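Local coordinates for protein Cwp19 (Clostridioides difficile, PDB 5OQ3) that probably hydrolyses glycosidic bonds through the TIM-barrel domain modelled here, part of a longer S-layer protein also tentatively assigned amidase activity, at residues A[179-190]-A[236-245]; A[292-302]-A[337-346]. All blocks are in the same frame, centred on the assembly; numbering follows the deposited sequence. Where two conformers were deposited one is given.

Interaction 1. Residues A[179-190]-A[236-245]; sequences VQNYDIDGVHFD and IKPNVVFGVS
V179, in the last turn of helix 165-181, offers its carbonyl to K237: NZ lies 2.7 Å from V179 O, nearly in line with the C=O (167°). The extended lysine reaches there past V179 CG1, which also packs on I236 CG2 at 3.9 Å. One water passes from NZ to Q180 O, another to both D183 OD1 and I184 O, so a single lysine ties together the turn that follows the helix. D185 O then opens a parallel ladder by accepting V241 N at 3.2 Å. V187 N and F189 N donate to V241 O and G243 O, while V187 O and F189 O accept G243 N and S245 N. V187 sets CG1 opposite its own N (chi1 170°), which brings it to 3.8 Å from F242 CD1. On the other face H188 lays NE2 3.7 Å from S245 CB, its ND1 being bound to Y286 OH. F189 takes the edge of F242 on its ring face, a T-shaped pair with planes at 87°. These are neighbouring strands of the TIM barrel: H188 faces inward to W31 and W122, helix 214-236 covers V187, V240 and F242, and strands 118-123 and 286-287 flank the pair.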
# COMPACT_ATOMS: atom_id res chain seq x y z
N VAL A 179 3.98 -14.60 6.01
CA VAL A 179 2.92 -15.02 6.93
C VAL A 179 3.35 -16.21 7.77
O VAL A 179 3.09 -16.27 8.98
CB VAL A 179 1.62 -15.35 6.15
CG1 VAL A 179 0.53 -15.84 7.07
CG2 VAL A 179 1.14 -14.15 5.36
N GLN A 180 4.01 -17.18 7.14
CA GLN A 180 4.45 -18.39 7.83
C GLN A 180 5.51 -18.06 8.89
O GLN A 180 5.52 -18.62 9.99
CB GLN A 180 5.04 -19.39 6.83
CG GLN A 180 5.56 -20.69 7.42
CD GLN A 180 6.20 -21.58 6.36
OE1 GLN A 180 5.50 -22.38 5.72
NE2 GLN A 180 7.57 -21.48 6.21
N ASN A 181 6.47 -17.20 8.51
CA ASN A 181 7.72 -17.09 9.24
C ASN A 181 7.81 -15.92 10.21
O ASN A 181 8.76 -15.87 10.99
CB ASN A 181 8.91 -17.03 8.27
CG ASN A 181 9.14 -18.32 7.52
OD1 ASN A 181 8.51 -19.33 7.80
ND2 ASN A 181 10.03 -18.27 6.52
N TYR A 182 6.83 -15.01 10.21
CA TYR A 182 6.91 -13.80 11.01
C TYR A 182 5.56 -13.52 11.67
O TYR A 182 4.52 -13.76 11.06
CB TYR A 182 7.33 -12.60 10.16
CG TYR A 182 8.73 -12.76 9.56
CD1 TYR A 182 9.86 -12.45 10.29
CD2 TYR A 182 8.89 -13.27 8.28
CE1 TYR A 182 11.12 -12.64 9.74
CE2 TYR A 182 10.13 -13.45 7.71
CZ TYR A 182 11.27 -13.14 8.46
OH TYR A 182 12.52 -13.32 7.87
N ASP A 183 5.60 -12.88 12.82
CA ASP A 183 4.40 -12.65 13.64
C ASP A 183 3.68 -11.36 13.23
O ASP A 183 3.41 -10.48 14.07
CB ASP A 183 4.80 -12.62 15.12
CG ASP A 183 3.64 -12.48 16.05
OD1 ASP A 183 2.57 -13.00 15.70
OD2 ASP A 183 3.82 -11.83 17.11
N ILE A 184 3.37 -11.25 11.95
CA ILE A 184 2.63 -10.13 11.48
C ILE A 184 1.18 -10.14 11.90
O ILE A 184 0.58 -11.20 12.06
CB ILE A 184 2.76 -9.96 9.95
CG1 ILE A 184 2.17 -11.17 9.20
CG2 ILE A 184 4.23 -9.76 9.53
CD1 ILE A 184 2.06 -10.93 7.70
N ASP A 185 0.56 -8.97 11.96
CA ASP A 185 -0.89 -8.87 12.25
C ASP A 185 -1.74 -8.64 11.00
O ASP A 185 -2.94 -8.94 10.98
CB ASP A 185 -1.13 -7.71 13.22
CG ASP A 185 -0.31 -7.86 14.46
OD1 ASP A 185 -0.56 -8.84 15.20
OD2 ASP A 185 0.62 -7.08 14.71
N GLY A 186 -1.10 -8.17 9.93
CA GLY A 186 -1.79 -7.86 8.66
C GLY A 186 -0.84 -7.90 7.49
O GLY A 186 0.38 -7.77 7.65
N VAL A 187 -1.44 -8.06 6.32
CA VAL A 187 -0.77 -7.91 5.00
C VAL A 187 -1.49 -6.77 4.28
O VAL A 187 -2.72 -6.74 4.28
CB VAL A 187 -0.87 -9.25 4.21
CG1 VAL A 187 -0.42 -9.06 2.76
CG2 VAL A 187 -0.15 -10.38 4.94
N HIS A 188 -0.70 -5.86 3.70
CA HIS A 188 -1.20 -4.66 3.10
C HIS A 188 -0.59 -4.47 1.70
O HIS A 188 0.64 -4.59 1.55
CB HIS A 188 -0.76 -3.49 3.97
CG HIS A 188 -1.22 -2.13 3.54
ND1 HIS A 188 -2.34 -1.53 4.06
CD2 HIS A 188 -0.65 -1.22 2.72
CE1 HIS A 188 -2.46 -0.32 3.55
NE2 HIS A 188 -1.46 -0.11 2.73
N PHE A 189 -1.43 -4.17 0.71
CA PHE A 189 -0.95 -3.67 -0.60
C PHE A 189 -1.38 -2.22 -0.72
O PHE A 189 -2.48 -1.87 -0.31
CB PHE A 189 -1.57 -4.44 -1.80
CG PHE A 189 -1.17 -5.90 -1.94
CD1 PHE A 189 -0.22 -6.55 -1.14
CD2 PHE A 189 -1.74 -6.62 -2.95
CE1 PHE A 189 0.11 -7.89 -1.33
CE2 PHE A 189 -1.39 -7.94 -3.17
CZ PHE A 189 -0.48 -8.56 -2.37
N ASP A 190 -0.50 -1.40 -1.32
CA ASP A 190 -0.87 -0.03 -1.64
C ASP A 190 -1.45 0.05 -3.05
O ASP A 190 -2.11 -0.91 -3.51
CB ASP A 190 0.27 0.96 -1.35
CG ASP A 190 1.50 0.75 -2.19
OD1 ASP A 190 1.88 -0.43 -2.40
OD2 ASP A 190 2.19 1.74 -2.54
N ILE A 236 -3.30 -20.21 6.49
CA ILE A 236 -2.17 -20.29 7.39
C ILE A 236 -2.53 -19.70 8.77
O ILE A 236 -2.43 -20.36 9.80
CB ILE A 236 -0.92 -19.58 6.80
CG1 ILE A 236 -0.54 -20.23 5.45
CG2 ILE A 236 0.24 -19.64 7.75
CD1 ILE A 236 0.35 -19.35 4.58
N LYS A 237 -2.89 -18.41 8.80
CA LYS A 237 -3.26 -17.70 9.99
C LYS A 237 -4.59 -16.99 9.75
O LYS A 237 -4.60 -15.87 9.28
CB LYS A 237 -2.17 -16.70 10.36
CG LYS A 237 -0.89 -17.33 10.88
CD LYS A 237 0.19 -16.28 11.07
CE LYS A 237 1.50 -16.87 11.59
NZ LYS A 237 2.54 -15.80 11.61
N PRO A 238 -5.71 -17.59 10.10
CA PRO A 238 -7.05 -17.02 9.79
C PRO A 238 -7.26 -15.61 10.31
O PRO A 238 -8.01 -14.87 9.72
CB PRO A 238 -8.00 -17.98 10.45
CG PRO A 238 -7.30 -19.20 10.66
CD PRO A 238 -5.84 -18.95 10.68
N ASN A 239 -6.61 -15.25 11.42
CA ASN A 239 -6.88 -13.94 12.05
C ASN A 239 -5.94 -12.84 11.58
O ASN A 239 -6.07 -11.72 12.03
CB ASN A 239 -6.97 -14.06 13.58
CG ASN A 239 -8.02 -15.05 14.03
OD1 ASN A 239 -8.94 -15.39 13.28
ND2 ASN A 239 -7.92 -15.44 15.28
N VAL A 240 -4.99 -13.15 10.70
CA VAL A 240 -4.22 -12.09 10.04
C VAL A 240 -5.09 -11.47 8.99
O VAL A 240 -5.72 -12.16 8.18
CB VAL A 240 -2.95 -12.69 9.40
CG1 VAL A 240 -2.28 -11.68 8.49
CG2 VAL A 240 -1.99 -13.10 10.51
N VAL A 241 -5.14 -10.14 9.02
CA VAL A 241 -6.02 -9.36 8.08
C VAL A 241 -5.29 -9.04 6.78
O VAL A 241 -4.06 -8.92 6.75
CB VAL A 241 -6.58 -8.11 8.75
CG1 VAL A 241 -7.39 -8.50 9.97
CG2 VAL A 241 -5.51 -7.08 9.16
N PHE A 242 -6.06 -8.85 5.74
CA PHE A 242 -5.55 -8.45 4.43
C PHE A 242 -6.29 -7.20 3.97
O PHE A 242 -7.53 -7.17 3.92
CB PHE A 242 -5.78 -9.59 3.43
CG PHE A 242 -5.34 -9.28 2.04
CD1 PHE A 242 -4.07 -8.80 1.77
CD2 PHE A 242 -6.19 -9.46 0.97
CE1 PHE A 242 -3.68 -8.49 0.48
CE2 PHE A 242 -5.79 -9.19 -0.31
CZ PHE A 242 -4.54 -8.70 -0.57
N GLY A 243 -5.52 -6.19 3.61
CA GLY A 243 -6.13 -4.96 3.12
C GLY A 243 -5.35 -4.32 2.00
O GLY A 243 -4.17 -4.60 1.79
N VAL A 244 -6.06 -3.41 1.31
CA VAL A 244 -5.49 -2.71 0.18
C VAL A 244 -5.86 -1.26 0.30
O VAL A 244 -6.97 -0.89 0.66
CB VAL A 244 -6.05 -3.31 -1.17
CG1 VAL A 244 -5.50 -2.58 -2.37
CG2 VAL A 244 -5.79 -4.79 -1.24
N SER A 245 -4.88 -0.43 -0.10
CA SER A 245 -5.05 1.00 -0.17
C SER A 245 -4.98 1.48 -1.62
O SER A 245 -3.89 1.73 -2.15
CB SER A 245 -3.98 1.71 0.66
OG SER A 245 -4.09 3.11 0.65
O HOH W 1 4.91 -17.11 12.42
O HOH W 2 1.27 -13.75 13.05
O HOH W 3 3.46 -16.09 14.49

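Interaction 2. Residues A[292-302]-A[337-346]; sequences YWPIGLKAADY and QNIAKEIVQQ
Q346 lies flat against the ring of Y302 where two loop-to-helix connections of the TIM barrel meet, one running from strand 286-287 into helix 302-313, the other from strand 319-324 into helix 343-350. Its CB sits 3.7 Å from Y302 CZ, beside the phenol oxygen, which is itself bonded to N350. CG comes next, over the ring face, 4.0 Å from the centroid and 15° off the normal, a CH-pi contact. CD rides 3.5 Å above the plane over the ring centre, and the amide is only 17° from parallel to the ring, so the two groups stack. At the tip OE1 rests over the same face, 3.2 Å from Y302 CE2. NE2, still close to Y302 CD2, gives a sound hydrogen bond to E342 OE1 at 3.1 Å and a weak one to W293 O.

E342 OE1 is thus gripped twice, because its syn lone pair also receives I295 N at 2.9 Å. The glutamate reaches that N-H with CG lodged between its own N and carbonyl carbon (chi1 62°) and an extended chain beyond. Its second oxygen, OE2, shares a water with I295 O, so the carboxylate spans the start of the type II turn P294-L297. Alongside, I295 CD1 packs on the amide end of Q345. Q337 crosses the P294 ring at about a right angle, its OE1, held by K328 NZ, lying 3.4 Å from P294 CD.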
# COMPACT_ATOMS: atom_id res chain seq x y z
N TYR A 292 -6.23 12.07 -0.46
CA TYR A 292 -5.19 13.04 -0.21
C TYR A 292 -5.53 14.39 -0.82
O TYR A 292 -4.73 14.97 -1.58
CB TYR A 292 -3.84 12.50 -0.74
CG TYR A 292 -3.37 11.16 -0.23
CD1 TYR A 292 -3.80 10.62 0.97
CD2 TYR A 292 -2.39 10.47 -0.93
CE1 TYR A 292 -3.28 9.43 1.45
CE2 TYR A 292 -1.89 9.26 -0.47
CZ TYR A 292 -2.32 8.76 0.75
OH TYR A 292 -1.82 7.58 1.23
N TRP A 293 -6.69 14.92 -0.44
CA TRP A 293 -7.15 16.18 -0.94
C TRP A 293 -7.80 16.96 0.21
O TRP A 293 -8.31 16.37 1.15
CB TRP A 293 -8.20 15.96 -2.02
CG TRP A 293 -7.68 15.25 -3.24
CD1 TRP A 293 -6.82 15.75 -4.20
CD2 TRP A 293 -7.99 13.91 -3.66
NE1 TRP A 293 -6.59 14.82 -5.17
CE2 TRP A 293 -7.30 13.68 -4.87
CE3 TRP A 293 -8.81 12.90 -3.14
CZ2 TRP A 293 -7.41 12.48 -5.56
CZ3 TRP A 293 -8.90 11.71 -3.82
CH2 TRP A 293 -8.19 11.50 -5.01
N PRO A 294 -7.85 18.29 0.10
CA PRO A 294 -8.59 19.11 1.04
C PRO A 294 -10.10 19.00 0.90
O PRO A 294 -10.63 18.71 -0.18
CB PRO A 294 -8.16 20.55 0.71
CG PRO A 294 -7.02 20.41 -0.20
CD PRO A 294 -7.13 19.11 -0.89
N ILE A 295 -10.78 19.30 2.00
CA ILE A 295 -12.22 19.59 1.96
C ILE A 295 -12.46 20.77 1.03
O ILE A 295 -11.74 21.74 1.09
CB ILE A 295 -12.73 19.85 3.39
CG1 ILE A 295 -12.72 18.52 4.15
CG2 ILE A 295 -14.14 20.43 3.39
CD1 ILE A 295 -12.84 18.64 5.66
N GLY A 296 -13.45 20.66 0.17
CA GLY A 296 -13.83 21.75 -0.77
C GLY A 296 -13.11 21.75 -2.10
O GLY A 296 -13.36 22.62 -2.92
N LEU A 297 -12.18 20.83 -2.33
CA LEU A 297 -11.47 20.84 -3.61
C LEU A 297 -12.44 20.37 -4.68
O LEU A 297 -12.93 19.24 -4.61
CB LEU A 297 -10.25 19.91 -3.58
CG LEU A 297 -9.44 19.88 -4.87
CD1 LEU A 297 -8.70 21.19 -5.13
CD2 LEU A 297 -8.48 18.69 -4.82
N LYS A 298 -12.67 21.19 -5.69
CA LYS A 298 -13.73 20.91 -6.68
C LYS A 298 -13.60 19.53 -7.37
O LYS A 298 -14.58 18.76 -7.44
CB LYS A 298 -13.80 22.04 -7.71
CG LYS A 298 -14.92 21.86 -8.72
CD LYS A 298 -15.02 23.06 -9.67
CE LYS A 298 -16.34 23.02 -10.42
NZ LYS A 298 -16.61 21.70 -11.06
N ALA A 299 -12.40 19.23 -7.87
CA ALA A 299 -12.17 17.97 -8.62
C ALA A 299 -12.23 16.73 -7.77
O ALA A 299 -12.48 15.65 -8.33
CB ALA A 299 -10.81 17.99 -9.30
N ALA A 300 -11.94 16.85 -6.47
CA ALA A 300 -11.82 15.66 -5.64
C ALA A 300 -12.04 16.07 -4.17
O ALA A 300 -11.08 16.20 -3.38
CB ALA A 300 -10.46 15.00 -5.82
N ASP A 301 -13.30 16.38 -3.86
CA ASP A 301 -13.67 16.98 -2.59
C ASP A 301 -13.65 15.93 -1.52
O ASP A 301 -14.44 14.99 -1.53
CB ASP A 301 -15.05 17.62 -2.73
CG ASP A 301 -15.46 18.44 -1.48
OD1 ASP A 301 -14.91 18.23 -0.38
OD2 ASP A 301 -16.30 19.33 -1.62
N TYR A 302 -12.72 16.07 -0.59
CA TYR A 302 -12.63 15.17 0.52
C TYR A 302 -13.99 14.86 1.17
O TYR A 302 -14.31 13.71 1.50
CB TYR A 302 -11.67 15.73 1.59
CG TYR A 302 -11.44 14.81 2.78
CD1 TYR A 302 -12.32 14.81 3.89
CD2 TYR A 302 -10.35 13.93 2.82
CE1 TYR A 302 -12.08 13.99 4.99
CE2 TYR A 302 -10.14 13.10 3.90
CZ TYR A 302 -10.99 13.14 4.98
OH TYR A 302 -10.74 12.32 6.03
N GLN A 337 -2.09 22.98 -1.51
CA GLN A 337 -2.99 22.15 -0.69
C GLN A 337 -2.36 21.82 0.66
O GLN A 337 -1.18 21.38 0.73
CB GLN A 337 -3.36 20.87 -1.42
CG GLN A 337 -4.18 21.11 -2.68
CD GLN A 337 -4.50 19.84 -3.42
OE1 GLN A 337 -4.36 18.74 -2.88
NE2 GLN A 337 -4.94 19.98 -4.65
N ASN A 338 -3.13 22.05 1.72
CA ASN A 338 -2.63 21.84 3.06
C ASN A 338 -3.61 21.01 3.80
O ASN A 338 -4.54 21.51 4.39
CB ASN A 338 -2.39 23.18 3.77
CG ASN A 338 -1.56 23.03 5.03
OD1 ASN A 338 -1.51 21.94 5.60
ND2 ASN A 338 -0.87 24.09 5.45
N ILE A 339 -3.33 19.70 3.80
CA ILE A 339 -4.15 18.74 4.53
C ILE A 339 -3.79 18.72 6.01
O ILE A 339 -4.68 18.64 6.87
CB ILE A 339 -4.05 17.36 3.90
CG1 ILE A 339 -4.73 17.39 2.53
CG2 ILE A 339 -4.71 16.33 4.79
CD1 ILE A 339 -4.53 16.16 1.71
N ALA A 340 -2.50 18.79 6.33
CA ALA A 340 -2.08 18.73 7.72
C ALA A 340 -2.80 19.80 8.56
O ALA A 340 -3.27 19.51 9.65
CB ALA A 340 -0.58 18.92 7.81
N LYS A 341 -2.90 21.03 8.04
CA LYS A 341 -3.54 22.12 8.77
C LYS A 341 -5.01 21.86 9.10
O LYS A 341 -5.53 22.43 10.08
CB LYS A 341 -3.38 23.42 7.96
CG LYS A 341 -3.89 24.65 8.63
CD LYS A 341 -3.51 25.87 7.82
CE LYS A 341 -4.34 26.02 6.56
NZ LYS A 341 -4.39 27.47 6.17
N GLU A 342 -5.65 20.97 8.33
CA GLU A 342 -7.07 20.67 8.54
C GLU A 342 -7.30 19.27 8.97
O GLU A 342 -8.43 18.77 8.84
CB GLU A 342 -7.91 21.00 7.32
CG GLU A 342 -7.60 20.24 6.05
CD GLU A 342 -8.53 20.63 4.91
OE1 GLU A 342 -9.20 19.74 4.35
OE2 GLU A 342 -8.58 21.84 4.56
N ILE A 343 -6.29 18.64 9.54
CA ILE A 343 -6.48 17.23 9.84
C ILE A 343 -7.55 17.02 10.93
O ILE A 343 -8.28 16.03 10.89
CB ILE A 343 -5.14 16.55 10.21
CG1 ILE A 343 -5.26 15.00 10.19
CG2 ILE A 343 -4.62 16.98 11.56
CD1 ILE A 343 -5.77 14.39 8.89
N VAL A 344 -7.64 17.90 11.91
CA VAL A 344 -8.69 17.74 12.93
C VAL A 344 -10.07 17.81 12.27
O VAL A 344 -10.96 17.03 12.57
CB VAL A 344 -8.52 18.77 14.07
CG1 VAL A 344 -9.73 18.73 14.98
CG2 VAL A 344 -7.25 18.46 14.86
N GLN A 345 -10.26 18.77 11.40
CA GLN A 345 -11.51 18.89 10.65
C GLN A 345 -11.82 17.62 9.84
O GLN A 345 -12.98 17.14 9.82
CB GLN A 345 -11.45 20.11 9.73
CG GLN A 345 -12.74 20.39 8.98
CD GLN A 345 -12.64 21.54 8.01
OE1 GLN A 345 -11.60 22.16 7.88
NE2 GLN A 345 -13.73 21.79 7.28
N GLN A 346 -10.83 17.08 9.14
CA GLN A 346 -11.05 15.86 8.39
C GLN A 346 -11.45 14.70 9.27
O GLN A 346 -12.41 14.01 8.94
CB GLN A 346 -9.82 15.53 7.52
CG GLN A 346 -9.52 16.52 6.43
CD GLN A 346 -8.62 15.95 5.32
OE1 GLN A 346 -7.97 14.91 5.48
NE2 GLN A 346 -8.51 16.70 4.23
O HOH W 4 -10.25 22.88 2.96

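Interactions 1 and 2 belong to the same barrel but lie on opposite sides of the chain's centre, their own centres about 30 Å apart. They do not touch; their nearest atoms, S245 OG and Y292 OH, are 5.0 Å apart. Interaction 1 runs along two strands of the wall, while interaction 2 joins loops and helix starts beyond the C-terminal ends of later strands, the end where TIM-barrel enzymes place their active sites. S245 leads on to the second region, its OG bonding to V288 O and Q290 NE2, in the chain just ahead of segment 292-302. A bound PEG fragment lies about 7 Å from the K237 side chain, near the other end of interaction 1.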